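Local coordinates for protein transcriptional regulator (Vibrio vulnificus, PDB 4IVN) that probably represses transcription of the nan genes for sialic acid catabolism, with a DNA-binding domain joined to a sugar isomerase (SIS) domain that binds N-acetylmannosamine 6-phosphate, at residues F38-R46 with T208-S216; D103-L111 with M222-G230. All blocks are in the same frame, centred on the assembly; numbering follows the deposited sequence.

Contact 1: F38-R46 with T208-S216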
loop_
_atom_site.group_PDB
_atom_site.type_symbol
_atom_site.label_atom_id
_atom_site.label_comp_id
_atom_site.label_asym_id
_atom_site.label_seq_id
_atom_site.Cartn_x
_atom_site.Cartn_y
_atom_site.Cartn_z
ATOM N N PHE A 38 9.908 0.404 -20.735
ATOM C CA PHE A 38 10.086 -0.111 -19.371
ATOM C C PHE A 38 11.551 -0.178 -18.961
ATOM O O PHE A 38 11.823 -0.721 -17.902
ATOM C CB PHE A 38 9.375 -1.469 -19.175
ATOM C CG PHE A 38 7.975 -1.494 -19.724
ATOM C CD1 PHE A 38 6.941 -0.810 -19.089
ATOM C CD2 PHE A 38 7.677 -2.232 -20.879
ATOM C CE1 PHE A 38 5.636 -0.814 -19.609
ATOM C CE2 PHE A 38 6.392 -2.241 -21.402
ATOM C CZ PHE A 38 5.367 -1.511 -20.770
ATOM N N GLN A 39 12.476 0.427 -19.758
ATOM C CA GLN A 39 13.901 0.351 -19.435
ATOM C C GLN A 39 14.331 1.679 -18.856
ATOM O O GLN A 39 13.810 2.705 -19.270
ATOM C CB GLN A 39 14.749 0.099 -20.714
ATOM C CG GLN A 39 14.540 -1.314 -21.278
ATOM C CD GLN A 39 15.476 -1.658 -22.446
ATOM O OE1 GLN A 39 16.553 -1.077 -22.594
ATOM N NE2 GLN A 39 15.068 -2.627 -23.252
ATOM N N THR A 40 15.301 1.612 -17.967
ATOM C CA THR A 40 15.963 2.769 -17.412
ATOM C C THR A 40 17.092 3.204 -18.326
ATOM O O THR A 40 17.451 2.481 -19.259
ATOM C CB THR A 40 16.536 2.473 -16.010
ATOM O OG1 THR A 40 17.632 1.538 -16.111
ATOM C CG2 THR A 40 15.420 1.936 -15.118
ATOM N N ILE A 41 17.659 4.387 -18.078
ATOM C CA ILE A 41 18.794 4.797 -18.941
ATOM C C ILE A 41 19.887 3.744 -18.797
ATOM O O ILE A 41 20.590 3.420 -19.800
ATOM C CB ILE A 41 19.272 6.221 -18.624
ATOM C CG1 ILE A 41 20.326 6.653 -19.634
ATOM C CG2 ILE A 41 19.591 6.364 -17.129
ATOM C CD1 ILE A 41 20.607 8.136 -19.496
ATOM N N THR A 42 19.985 3.169 -17.575
ATOM C CA THR A 42 21.074 2.200 -17.197
ATOM C C THR A 42 20.874 0.908 -18.012
ATOM O O THR A 42 21.819 0.368 -18.580
ATOM C CB THR A 42 21.135 1.890 -15.665
ATOM O OG1 THR A 42 20.911 3.093 -14.915
ATOM C CG2 THR A 42 22.457 1.280 -15.221
ATOM N N ASP A 43 19.632 0.497 -18.190
ATOM C CA ASP A 43 19.344 -0.679 -19.086
ATOM C C ASP A 43 19.625 -0.410 -20.542
ATOM O O ASP A 43 20.258 -1.235 -21.224
ATOM C CB ASP A 43 17.840 -1.028 -19.069
ATOM C CG ASP A 43 17.401 -1.680 -17.765
ATOM O OD1 ASP A 43 18.123 -2.557 -17.226
ATOM O OD2 ASP A 43 16.282 -1.336 -17.319
ATOM N N LEU A 44 19.123 0.709 -21.054
ATOM C CA LEU A 44 19.312 1.017 -22.510
ATOM C C LEU A 44 20.805 1.055 -22.868
ATOM O O LEU A 44 21.225 0.546 -23.930
ATOM C CB LEU A 44 18.701 2.362 -22.842
ATOM C CG LEU A 44 18.714 2.697 -24.328
ATOM C CD1 LEU A 44 18.197 1.544 -25.161
ATOM C CD2 LEU A 44 17.929 3.961 -24.590
ATOM N N ALA A 45 21.595 1.636 -21.962
ATOM C CA ALA A 45 23.037 1.669 -22.085
ATOM C C ALA A 45 23.657 0.279 -22.100
ATOM O O ALA A 45 24.455 -0.053 -23.019
ATOM C CB ALA A 45 23.672 2.555 -21.019
ATOM N N ARG A 46 23.303 -0.540 -21.119
ATOM C CA ARG A 46 23.782 -1.919 -21.089
ATOM C C ARG A 46 23.359 -2.740 -22.291
ATOM O O ARG A 46 24.173 -3.441 -22.895
ATOM C CB ARG A 46 23.217 -2.657 -19.860
ATOM C CG ARG A 46 23.742 -2.223 -18.518
ATOM C CD ARG A 46 22.949 -2.970 -17.433
ATOM N NE ARG A 46 23.568 -4.253 -17.039
ATOM C CZ ARG A 46 23.167 -5.474 -17.409
ATOM N NH1 ARG A 46 22.116 -5.689 -18.208
ATOM N NH2 ARG A 46 23.825 -6.504 -16.947
ATOM N N THR A 208 12.897 -1.892 -5.573
ATOM C CA THR A 208 12.555 -1.304 -6.905
ATOM C C THR A 208 11.861 -2.386 -7.695
ATOM O O THR A 208 11.582 -3.473 -7.167
ATOM C CB THR A 208 13.848 -1.031 -7.742
ATOM O OG1 THR A 208 14.432 -2.324 -8.059
ATOM C CG2 THR A 208 14.803 -0.323 -6.930
ATOM N N ASN A 209 11.559 -2.081 -8.952
ATOM C CA ASN A 209 11.015 -3.081 -9.862
ATOM C C ASN A 209 11.888 -3.150 -11.103
ATOM O O ASN A 209 11.425 -3.556 -12.163
ATOM C CB ASN A 209 9.563 -2.644 -10.325
ATOM C CG ASN A 209 8.553 -2.647 -9.186
ATOM O OD1 ASN A 209 7.626 -3.470 -9.167
ATOM N ND2 ASN A 209 8.648 -1.688 -8.315
ATOM N N ILE A 210 13.176 -2.834 -10.956
ATOM C CA ILE A 210 14.070 -2.980 -12.071
ATOM C C ILE A 210 15.487 -3.334 -11.548
ATOM O O ILE A 210 15.906 -2.840 -10.514
ATOM C CB ILE A 210 14.014 -1.716 -12.988
ATOM C CG1 ILE A 210 14.619 -2.026 -14.334
ATOM C CG2 ILE A 210 14.639 -0.545 -12.353
ATOM C CD1 ILE A 210 13.561 -2.050 -15.404
ATOM N N ASN A 211 16.147 -4.259 -12.213
ATOM C CA ASN A 211 17.506 -4.635 -11.829
ATOM C C ASN A 211 18.577 -3.587 -11.949
ATOM O O ASN A 211 19.453 -3.526 -11.091
ATOM C CB ASN A 211 17.914 -5.929 -12.560
ATOM C CG ASN A 211 17.064 -7.071 -12.095
ATOM O OD1 ASN A 211 17.162 -7.483 -10.948
ATOM N ND2 ASN A 211 16.105 -7.466 -12.903
ATOM N N HIS A 212 18.550 -2.774 -13.024
ATOM C CA HIS A 212 19.605 -1.761 -13.188
ATOM C C HIS A 212 19.068 -0.384 -13.335
ATOM O O HIS A 212 18.118 -0.152 -14.103
ATOM C CB HIS A 212 20.439 -2.084 -14.402
ATOM C CG HIS A 212 20.932 -3.519 -14.411
ATOM N ND1 HIS A 212 22.080 -3.891 -13.789
ATOM C CD2 HIS A 212 20.406 -4.663 -14.996
ATOM C CE1 HIS A 212 22.242 -5.215 -13.947
ATOM N NE2 HIS A 212 21.237 -5.676 -14.709
ATOM N N SER A 213 19.691 0.580 -12.679
ATOM C CA SER A 213 19.040 1.864 -12.627
ATOM C C SER A 213 20.116 2.722 -11.989
ATOM O O SER A 213 21.049 2.177 -11.408
ATOM C CB SER A 213 17.766 1.757 -11.735
ATOM O OG SER A 213 18.151 1.916 -10.333
ATOM N N PRO A 214 19.980 4.066 -12.061
ATOM C CA PRO A 214 20.883 4.987 -11.336
ATOM C C PRO A 214 21.010 4.638 -9.833
ATOM O O PRO A 214 22.091 4.804 -9.172
ATOM C CB PRO A 214 20.150 6.321 -11.480
ATOM C CG PRO A 214 19.454 6.240 -12.827
ATOM C CD PRO A 214 19.081 4.784 -13.008
ATOM N N LEU A 215 19.891 4.221 -9.258
ATOM C CA LEU A 215 19.853 3.848 -7.848
ATOM C C LEU A 215 20.682 2.612 -7.533
ATOM O O LEU A 215 21.306 2.478 -6.448
ATOM C CB LEU A 215 18.367 3.771 -7.346
ATOM C CG LEU A 215 18.098 3.505 -5.837
ATOM C CD1 LEU A 215 18.687 4.620 -4.988
ATOM C CD2 LEU A 215 16.557 3.450 -5.526
ATOM N N SER A 216 20.767 1.655 -8.465
ATOM C CA SER A 216 21.564 0.457 -8.100
ATOM C C SER A 216 23.026 0.721 -7.816
ATOM O O SER A 216 23.606 0.063 -6.974
ATOM C CB SER A 216 21.351 -0.727 -9.059
ATOM O OG SER A 216 21.491 -0.243 -10.331
HETATM O O HOH W 1 17.193 -3.946 -15.366
#
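The guanidinium of Arg46 lies flat on one face of the His212 ring, the two planes only 10° apart and their centres 3.6 Å from each other. NE2 of the ring sits beneath the middle of the guanidinium, and Arg46 CD adds a CH-pi contact over the same ring face. A bend at chi3 (91°) lays the end of the arginine across the imidazole, a stack that suits a long, flat cation at the solvent-exposed side. At the edge of the ring, near its plane, is Asp43 OD1, whose carboxylate stands nearly perpendicular to it; a water donates to Asp43 OD1 and accepts from His212 N, linking the Asp43 carboxylate to the backbone N-H of His212.

Deeper in, Thr40 OG1 donates to His212 O (2.7 Å), approaching tilted 34° from the carbonyl plane. Thr40 OG1 also accepts from Asp43 N, and Thr40 N bonds back to Asp43 OD2, a capping box at the start of helix 41-48. The N-cap threonine thus serves helix and neighbouring loop at once, while its CG2 meets Ile210 CG2 tip to tip at 3.8 Å. Ile210 CD1 reaches Phe38 O and Asp43 OD2. Thr42 OG1 lies 3.1 Å from Pro214 CD, the side chains sliding past each other in opposite directions.

The contact joins the helix-turn-helix domain to the SIS domain: helix 41-48 packs against helices 52-61 and 67-78 through Ile41 and Leu44, and the loop following strand 204-208 runs on to edge strand 221-224.

Contact 2: D103-L111 with M222-G230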
loop_
_atom_site.group_PDB
_atom_site.type_symbol
_atom_site.label_atom_id
_atom_site.label_comp_id
_atom_site.label_asym_id
_atom_site.label_seq_id
_atom_site.Cartn_x
_atom_site.Cartn_y
_atom_site.Cartn_z
ATOM N N ASP A 103 -0.521 -12.520 -10.699
ATOM C CA ASP A 103 0.612 -12.935 -11.579
ATOM C C ASP A 103 1.836 -12.185 -11.049
ATOM O O ASP A 103 2.892 -12.744 -10.925
ATOM C CB ASP A 103 0.411 -12.494 -13.052
ATOM C CG ASP A 103 -0.764 -13.175 -13.728
ATOM O OD1 ASP A 103 -1.195 -14.216 -13.252
ATOM O OD2 ASP A 103 -1.283 -12.615 -14.703
ATOM N N SER A 104 1.667 -10.907 -10.750
ATOM C CA SER A 104 2.778 -10.161 -10.167
ATOM C C SER A 104 3.372 -10.677 -8.866
ATOM O O SER A 104 4.596 -10.586 -8.658
ATOM C CB SER A 104 2.397 -8.701 -10.016
ATOM O OG SER A 104 2.412 -8.213 -11.321
ATOM N N LEU A 105 2.508 -11.088 -7.949
ATOM C CA LEU A 105 2.946 -11.693 -6.690
ATOM C C LEU A 105 3.704 -12.945 -6.980
ATOM O O LEU A 105 4.774 -13.173 -6.452
ATOM C CB LEU A 105 1.742 -11.974 -5.794
ATOM C CG LEU A 105 1.145 -10.701 -5.150
ATOM C CD1 LEU A 105 -0.248 -11.050 -4.639
ATOM C CD2 LEU A 105 2.033 -10.300 -3.975
ATOM N N GLN A 106 3.176 -13.778 -7.855
ATOM C CA GLN A 106 3.854 -15.044 -8.082
ATOM C C GLN A 106 5.180 -14.815 -8.795
ATOM O O GLN A 106 6.196 -15.394 -8.409
ATOM C CB GLN A 106 2.951 -15.985 -8.845
ATOM C CG GLN A 106 1.672 -16.312 -8.067
ATOM C CD GLN A 106 0.707 -17.143 -8.890
ATOM O OE1 GLN A 106 0.616 -17.037 -10.142
ATOM N NE2 GLN A 106 -0.005 -17.992 -8.199
ATOM N N ASP A 107 5.184 -13.956 -9.803
ATOM C CA ASP A 107 6.458 -13.569 -10.417
ATOM C C ASP A 107 7.474 -13.005 -9.456
ATOM O O ASP A 107 8.628 -13.396 -9.527
ATOM C CB ASP A 107 6.237 -12.603 -11.573
ATOM C CG ASP A 107 5.543 -13.269 -12.734
ATOM O OD1 ASP A 107 5.480 -14.517 -12.760
ATOM O OD2 ASP A 107 5.065 -12.549 -13.613
ATOM N N THR A 108 7.067 -12.077 -8.576
ATOM C CA THR A 108 7.966 -11.519 -7.555
ATOM C C THR A 108 8.546 -12.595 -6.614
ATOM O O THR A 108 9.774 -12.646 -6.370
ATOM C CB THR A 108 7.256 -10.384 -6.746
ATOM O OG1 THR A 108 6.930 -9.311 -7.643
ATOM C CG2 THR A 108 8.147 -9.814 -5.654
ATOM N N ALA A 109 7.665 -13.456 -6.106
ATOM C CA ALA A 109 8.091 -14.643 -5.347
ATOM C C ALA A 109 9.141 -15.469 -6.048
ATOM O O ALA A 109 10.078 -15.845 -5.381
ATOM C CB ALA A 109 6.917 -15.543 -4.885
ATOM N N LYS A 110 9.031 -15.752 -7.352
ATOM C CA LYS A 110 10.039 -16.607 -7.953
ATOM C C LYS A 110 11.359 -15.909 -8.077
ATOM O O LYS A 110 12.387 -16.541 -7.910
ATOM C CB LYS A 110 9.668 -17.127 -9.341
ATOM C CG LYS A 110 8.287 -17.713 -9.509
ATOM C CD LYS A 110 7.847 -17.529 -10.960
ATOM C CE LYS A 110 6.813 -18.571 -11.389
ATOM N NZ LYS A 110 6.743 -18.612 -12.884
ATOM N N LEU A 111 11.317 -14.608 -8.397
ATOM C CA LEU A 111 12.482 -13.727 -8.558
ATOM C C LEU A 111 13.232 -13.381 -7.284
ATOM O O LEU A 111 14.334 -12.924 -7.375
ATOM C CB LEU A 111 12.027 -12.340 -9.079
ATOM C CG LEU A 111 11.434 -12.086 -10.465
ATOM C CD1 LEU A 111 11.205 -10.566 -10.592
ATOM C CD2 LEU A 111 12.311 -12.647 -11.583
ATOM N N MET A 222 19.740 -4.811 -2.862
ATOM C CA MET A 222 18.525 -4.448 -3.607
ATOM C C MET A 222 17.538 -5.606 -3.514
ATOM O O MET A 222 17.950 -6.742 -3.551
ATOM C CB MET A 222 18.831 -4.335 -5.112
ATOM C CG MET A 222 19.195 -2.957 -5.628
ATOM S SD MET A 222 18.388 -2.613 -7.241
ATOM C CE MET A 222 18.609 -0.829 -7.297
ATOM N N LEU A 223 16.253 -5.319 -3.434
ATOM C CA LEU A 223 15.245 -6.389 -3.610
ATOM C C LEU A 223 14.442 -5.853 -4.781
ATOM O O LEU A 223 14.200 -4.680 -4.828
ATOM C CB LEU A 223 14.376 -6.571 -2.381
ATOM C CG LEU A 223 15.014 -7.249 -1.167
ATOM C CD1 LEU A 223 13.979 -7.547 -0.102
ATOM C CD2 LEU A 223 15.791 -8.514 -1.552
ATOM N N VAL A 224 14.151 -6.714 -5.746
ATOM C CA VAL A 224 13.521 -6.333 -7.001
ATOM C C VAL A 224 12.176 -6.996 -7.144
ATOM O O VAL A 224 12.083 -8.192 -7.159
ATOM C CB VAL A 224 14.468 -6.705 -8.179
ATOM C CG1 VAL A 224 13.768 -6.509 -9.547
ATOM C CG2 VAL A 224 15.760 -5.883 -8.038
ATOM N N ALA A 225 11.122 -6.221 -7.267
ATOM C CA ALA A 225 9.751 -6.765 -7.501
ATOM C C ALA A 225 9.521 -6.859 -9.023
ATOM O O ALA A 225 10.155 -6.092 -9.791
ATOM C CB ALA A 225 8.737 -5.733 -6.855
ATOM N N ALA A 226 8.600 -7.731 -9.471
ATOM C CA ALA A 226 8.240 -7.860 -10.853
ATOM C C ALA A 226 7.475 -6.668 -11.362
ATOM O O ALA A 226 7.086 -5.776 -10.606
ATOM C CB ALA A 226 7.445 -9.158 -11.087
ATOM N N ARG A 227 7.306 -6.614 -12.676
ATOM C CA ARG A 227 6.593 -5.495 -13.384
ATOM C C ARG A 227 7.243 -4.132 -13.256
ATOM O O ARG A 227 6.714 -3.287 -12.537
ATOM C CB ARG A 227 5.169 -5.304 -12.885
ATOM C CG ARG A 227 4.472 -6.617 -12.709
ATOM C CD ARG A 227 3.463 -6.880 -13.832
ATOM N NE ARG A 227 4.021 -7.878 -14.744
ATOM C CZ ARG A 227 4.225 -9.184 -14.472
ATOM N NH1 ARG A 227 3.929 -9.750 -13.315
ATOM N NH2 ARG A 227 4.745 -9.946 -15.409
ATOM N N PRO A 228 8.281 -3.867 -14.092
ATOM C CA PRO A 228 8.901 -2.553 -14.195
ATOM C C PRO A 228 7.837 -1.547 -14.578
ATOM O O PRO A 228 6.963 -1.826 -15.401
ATOM C CB PRO A 228 9.818 -2.713 -15.404
ATOM C CG PRO A 228 10.115 -4.144 -15.545
ATOM C CD PRO A 228 8.962 -4.884 -14.932
ATOM N N GLU A 229 7.907 -0.336 -14.046
ATOM C CA GLU A 229 6.914 0.682 -14.480
ATOM C C GLU A 229 7.360 1.358 -15.757
ATOM O O GLU A 229 8.548 1.425 -16.001
ATOM C CB GLU A 229 6.796 1.767 -13.357
ATOM C CG GLU A 229 6.124 1.116 -12.170
ATOM C CD GLU A 229 5.670 2.081 -11.148
ATOM O OE1 GLU A 229 6.251 3.192 -11.046
ATOM O OE2 GLU A 229 4.767 1.725 -10.384
ATOM N N GLY A 230 6.434 1.899 -16.550
ATOM C CA GLY A 230 6.769 2.679 -17.779
ATOM C C GLY A 230 6.161 4.063 -17.555
ATOM O O GLY A 230 5.489 4.275 -16.521
#
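Ser104 is the first residue of helix 93-111 to grip Arg227. Its OG accepts from Arg227 NH1 at 2.9 Å, almost straight at 169° and in the guanidinium plane; a small hydroxyl suits this buried spot, where Arg227 CG and CD also crowd against it. Its own hydrogen has two weak acceptors to choose between, Ser100 O in the same helix and Ala238 O at the start of helix 237-257.

One turn on, Asp107 supplies the opposite charge. Arg227 meets it end-on, NH1 (3.0 Å) and NH2 (3.2 Å) both falling on the single oxygen OD2, with the carboxylate and guanidinium planes 52° apart. Bends at chi2 and chi3 fold the arginine back to the helix, and the serine and the aspartate together fix the rotation of its end. Asp107 CB meanwhile packs on the methyl of Ala226.

Thr108 carries the bond to the backbone. With OG1 beside its own backbone N (chi1 -63°), the hydroxyl donates to Ser104 O and accepts from Ala226 N at 2.9 Å and 169°, so the N-H of buried Ala226 has a partner. Ser104 O receives this hydroxyl and Thr108 N from opposite faces of its plane. The small Ala226 lets the chain come this close, its CA being 4.9 Å from that of Thr108.

Leu111, solvent-exposed, lays CD1 over Ala226 CB at 4.0 Å. On another side of the helix, Leu105 meets Leu105 of the second subunit. Through Ser104, Asp107, Thr108 and Leu111 the helix docks on the loop that leaves the C-terminal end of strand 221-224, the outermost in this chain of the parallel sheet of the SIS domain, and that loop runs on to Gly230 of the sugar phosphate pocket.

Contacts 1 and 2 are both partly buried, and they meet on adjacent strands: Thr208 closes strand 204-208 and pairs through its backbone with Leu223 on the neighbouring strand and Ala225 just past its end. Beyond the strand ends, however, the two loops turn to different partners. Contact 1 crosses between domains, and its chemistry is mixed: a cation on an imidazole, a bridging water and a helix cap that also binds a carbonyl. Contact 2 attaches helix 93-111, which also packs against the second subunit, and relies on a salt bridge and a threonine-to-backbone bond. In each, an arginine lies toward the outside, Arg46 exposed and Arg227 partly so, while a buried threonine hydroxyl binds backbone.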